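PDB 1RV9: conserved hypothetical protein NMB0706 from Neisseria meningitidis, which is of unknown function but belongs to the multi-copper polyphenol oxidoreductase (laccase) family, DUF152, and has an alpha-beta-beta-alpha fold. Local coordinates for residues A[99-104]-A[147-152]. Residues are numbered along the deposited sequence; the frame is centred on the assembly and turned at random.
Sequences ADASVD and QNTIAA
Val103 CG1 meets Ala152 CB at 3.9 Å, the apolar contact between strand 101-104 and helix 145-153. The valine directs CG1 at the helix because this branch lies beside the backbone N, anti to the carbonyl carbon (chi1 -59°). The same methyl passes 4.1 Å from Thr149 O and 4.3 Å from Thr149 CG2, so it sits alongside the helix turn that leads from Thr149 to Ala152.

The second point of contact is tighter. Ala101 CB lies 3.3 Å from Thr149 OG1. This is a methyl against a hydroxyl, not a hydrogen bond. With OG1 beside the backbone N (chi1 -61°), the hydroxyl bonds Val145 O one turn earlier and still meets Ala101 CB. The threonine also touches Val86, Ala132 and Ala134 of the neighbouring strands.

Segments 101-104 and 147-152 run nearly parallel, at 16°, with their axes 8.6 Å apart. The small side chains of Ala101 and Ala152 are consistent with this close layering of helix on the six-stranded sheet.

Strand 101-104 follows Asp100, whose carboxylate hydrogen-bonds His135, an arrangement resembling a Cys-His-Asp charge relay with Cys118, though unconfirmed. Van der Waals packing holds the contact without any hydrogen bond across it, the Thr149 hydroxyl being bonded within its own helix.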
ATOM      1  N   ALA A  99     -13.057  -2.787  -2.255  1.00 11.53           N
ATOM      2  CA  ALA A  99     -12.065  -3.734  -1.776  1.00  9.87           C
ATOM      3  C   ALA A  99     -10.789  -3.002  -1.422  1.00  8.30           C
ATOM      4  O   ALA A  99     -10.606  -1.847  -1.801  1.00  8.06           O
ATOM      5  CB  ALA A  99     -11.791  -4.773  -2.847  1.00 10.37           C
ATOM      6  N   ASP A 100      -9.895  -3.684  -0.716  1.00  6.24           N
ATOM      7  CA  ASP A 100      -8.651  -3.062  -0.302  1.00  6.45           C
ATOM      8  C   ASP A 100      -7.392  -3.837  -0.650  1.00  6.27           C
ATOM      9  O   ASP A 100      -6.313  -3.533  -0.148  1.00  7.39           O
ATOM     10  CB  ASP A 100      -8.711  -2.763   1.194  1.00  7.95           C
ATOM     11  CG  ASP A 100      -9.677  -1.639   1.511  1.00  8.59           C
ATOM     12  OD1 ASP A 100      -9.219  -0.483   1.631  1.00  7.17           O
ATOM     13  OD2 ASP A 100     -10.895  -1.907   1.617  1.00  9.48           O
ATOM     14  N   ALA A 101      -7.529  -4.829  -1.520  1.00  6.55           N
ATOM     15  CA  ALA A 101      -6.379  -5.615  -1.968  1.00  5.93           C
ATOM     16  C   ALA A 101      -6.764  -6.356  -3.235  1.00  5.77           C
ATOM     17  O   ALA A 101      -7.941  -6.631  -3.466  1.00  6.56           O
ATOM     18  CB  ALA A 101      -5.951  -6.618  -0.891  1.00  7.15           C
ATOM     19  N   SER A 102      -5.778  -6.652  -4.071  1.00  5.30           N
ATOM     20  CA  SER A 102      -6.046  -7.402  -5.289  1.00  5.16           C
ATOM     21  C   SER A 102      -4.869  -8.317  -5.590  1.00  6.26           C
ATOM     22  O   SER A 102      -3.735  -8.068  -5.161  1.00  6.66           O
ATOM     23  CB  SER A 102      -6.320  -6.466  -6.478  1.00  7.22           C
ATOM     24  OG  SER A 102      -5.140  -5.843  -6.960  1.00  7.12           O
ATOM     25  N   VAL A 103      -5.158  -9.397  -6.304  1.00  7.15           N
ATOM     26  CA  VAL A 103      -4.146 -10.374  -6.677  1.00  7.58           C
ATOM     27  C   VAL A 103      -4.224 -10.635  -8.177  1.00  7.58           C
ATOM     28  O   VAL A 103      -5.253 -10.376  -8.807  1.00  7.57           O
ATOM     29  CB  VAL A 103      -4.365 -11.717  -5.932  1.00  8.10           C
ATOM     30  CG1 VAL A 103      -4.305 -11.498  -4.431  1.00  9.75           C
ATOM     31  CG2 VAL A 103      -5.710 -12.312  -6.317  1.00  9.11           C
ATOM     32  N   ASP A 104      -3.132 -11.131  -8.746  1.00  7.14           N
ATOM     33  CA  ASP A 104      -3.104 -11.457 -10.166  1.00  7.26           C
ATOM     34  C   ASP A 104      -2.018 -12.453 -10.519  1.00  8.24           C
ATOM     35  O   ASP A 104      -0.946 -12.454  -9.920  1.00  8.99           O
ATOM     36  CB  ASP A 104      -2.897 -10.212 -11.028  1.00  8.95           C
ATOM     37  CG  ASP A 104      -2.848 -10.549 -12.503  1.00  8.98           C
ATOM     38  OD1 ASP A 104      -1.763 -10.447 -13.119  1.00  8.18           O
ATOM     39  OD2 ASP A 104      -3.906 -10.947 -13.039  1.00  8.60           O
ATOM     40  N   GLN A 147      -3.251 -11.183   5.697  1.00  9.21           N
ATOM     41  CA  GLN A 147      -3.475 -12.624   5.753  1.00  9.03           C
ATOM     42  C   GLN A 147      -4.409 -13.067   4.630  1.00  9.88           C
ATOM     43  O   GLN A 147      -4.183 -14.102   4.005  1.00 10.63           O
ATOM     44  CB  GLN A 147      -4.062 -13.041   7.110  1.00  9.00           C
ATOM     45  CG  GLN A 147      -3.140 -12.810   8.303  1.00  9.31           C
ATOM     46  CD  GLN A 147      -3.356 -11.463   8.963  1.00 11.93           C
ATOM     47  OE1 GLN A 147      -3.375 -10.427   8.297  1.00 10.50           O
ATOM     48  NE2 GLN A 147      -3.514 -11.469  10.282  1.00 11.41           N
ATOM     49  N   ASN A 148      -5.452 -12.283   4.364  1.00  9.12           N
ATOM     50  CA  ASN A 148      -6.394 -12.629   3.301  1.00  8.84           C
ATOM     51  C   ASN A 148      -5.741 -12.529   1.925  1.00  8.79           C
ATOM     52  O   ASN A 148      -6.052 -13.308   1.021  1.00  8.03           O
ATOM     53  CB  ASN A 148      -7.630 -11.726   3.349  1.00  9.97           C
ATOM     54  CG  ASN A 148      -8.466 -11.950   4.590  1.00 11.77           C
ATOM     55  OD1 ASN A 148      -8.333 -12.974   5.262  1.00 13.59           O
ATOM     56  ND2 ASN A 148      -9.343 -11.001   4.894  1.00 12.86           N
ATOM     57  N   THR A 149      -4.841 -11.567   1.760  1.00  8.64           N
ATOM     58  CA  THR A 149      -4.155 -11.401   0.482  1.00  9.06           C
ATOM     59  C   THR A 149      -3.241 -12.597   0.238  1.00  8.36           C
ATOM     60  O   THR A 149      -3.226 -13.177  -0.847  1.00  9.20           O
ATOM     61  CB  THR A 149      -3.331 -10.105   0.467  1.00  7.91           C
ATOM     62  OG1 THR A 149      -4.213  -8.988   0.642  1.00  7.73           O
ATOM     63  CG2 THR A 149      -2.581  -9.957  -0.862  1.00  8.56           C
ATOM     64  N   ILE A 150      -2.485 -12.967   1.263  1.00  8.63           N
ATOM     65  CA  ILE A 150      -1.576 -14.102   1.176  1.00  9.12           C
ATOM     66  C   ILE A 150      -2.345 -15.361   0.773  1.00  9.14           C
ATOM     67  O   ILE A 150      -1.904 -16.123  -0.092  1.00  9.82           O
ATOM     68  CB  ILE A 150      -0.875 -14.320   2.539  1.00  7.99           C
ATOM     69  CG1 ILE A 150       0.136 -13.195   2.776  1.00  9.35           C
ATOM     70  CG2 ILE A 150      -0.205 -15.688   2.588  1.00 10.06           C
ATOM     71  CD1 ILE A 150       0.633 -13.100   4.204  1.00  9.24           C
ATOM     72  N   ALA A 151      -3.500 -15.571   1.394  1.00 10.40           N
ATOM     73  CA  ALA A 151      -4.318 -16.739   1.095  1.00 11.01           C
ATOM     74  C   ALA A 151      -4.808 -16.733  -0.347  1.00 11.85           C
ATOM     75  O   ALA A 151      -4.800 -17.767  -1.021  1.00 13.20           O
ATOM     76  CB  ALA A 151      -5.511 -16.799   2.042  1.00 12.87           C
ATOM     77  N   ALA A 152      -5.227 -15.564  -0.823  1.00 10.34           N
ATOM     78  CA  ALA A 152      -5.745 -15.438  -2.178  1.00 11.34           C
ATOM     79  C   ALA A 152      -4.712 -15.692  -3.271  1.00 12.13           C
ATOM     80  O   ALA A 152      -5.065 -16.050  -4.393  1.00 14.00           O
ATOM     81  CB  ALA A 152      -6.369 -14.063  -2.363  1.00 11.84           C
TER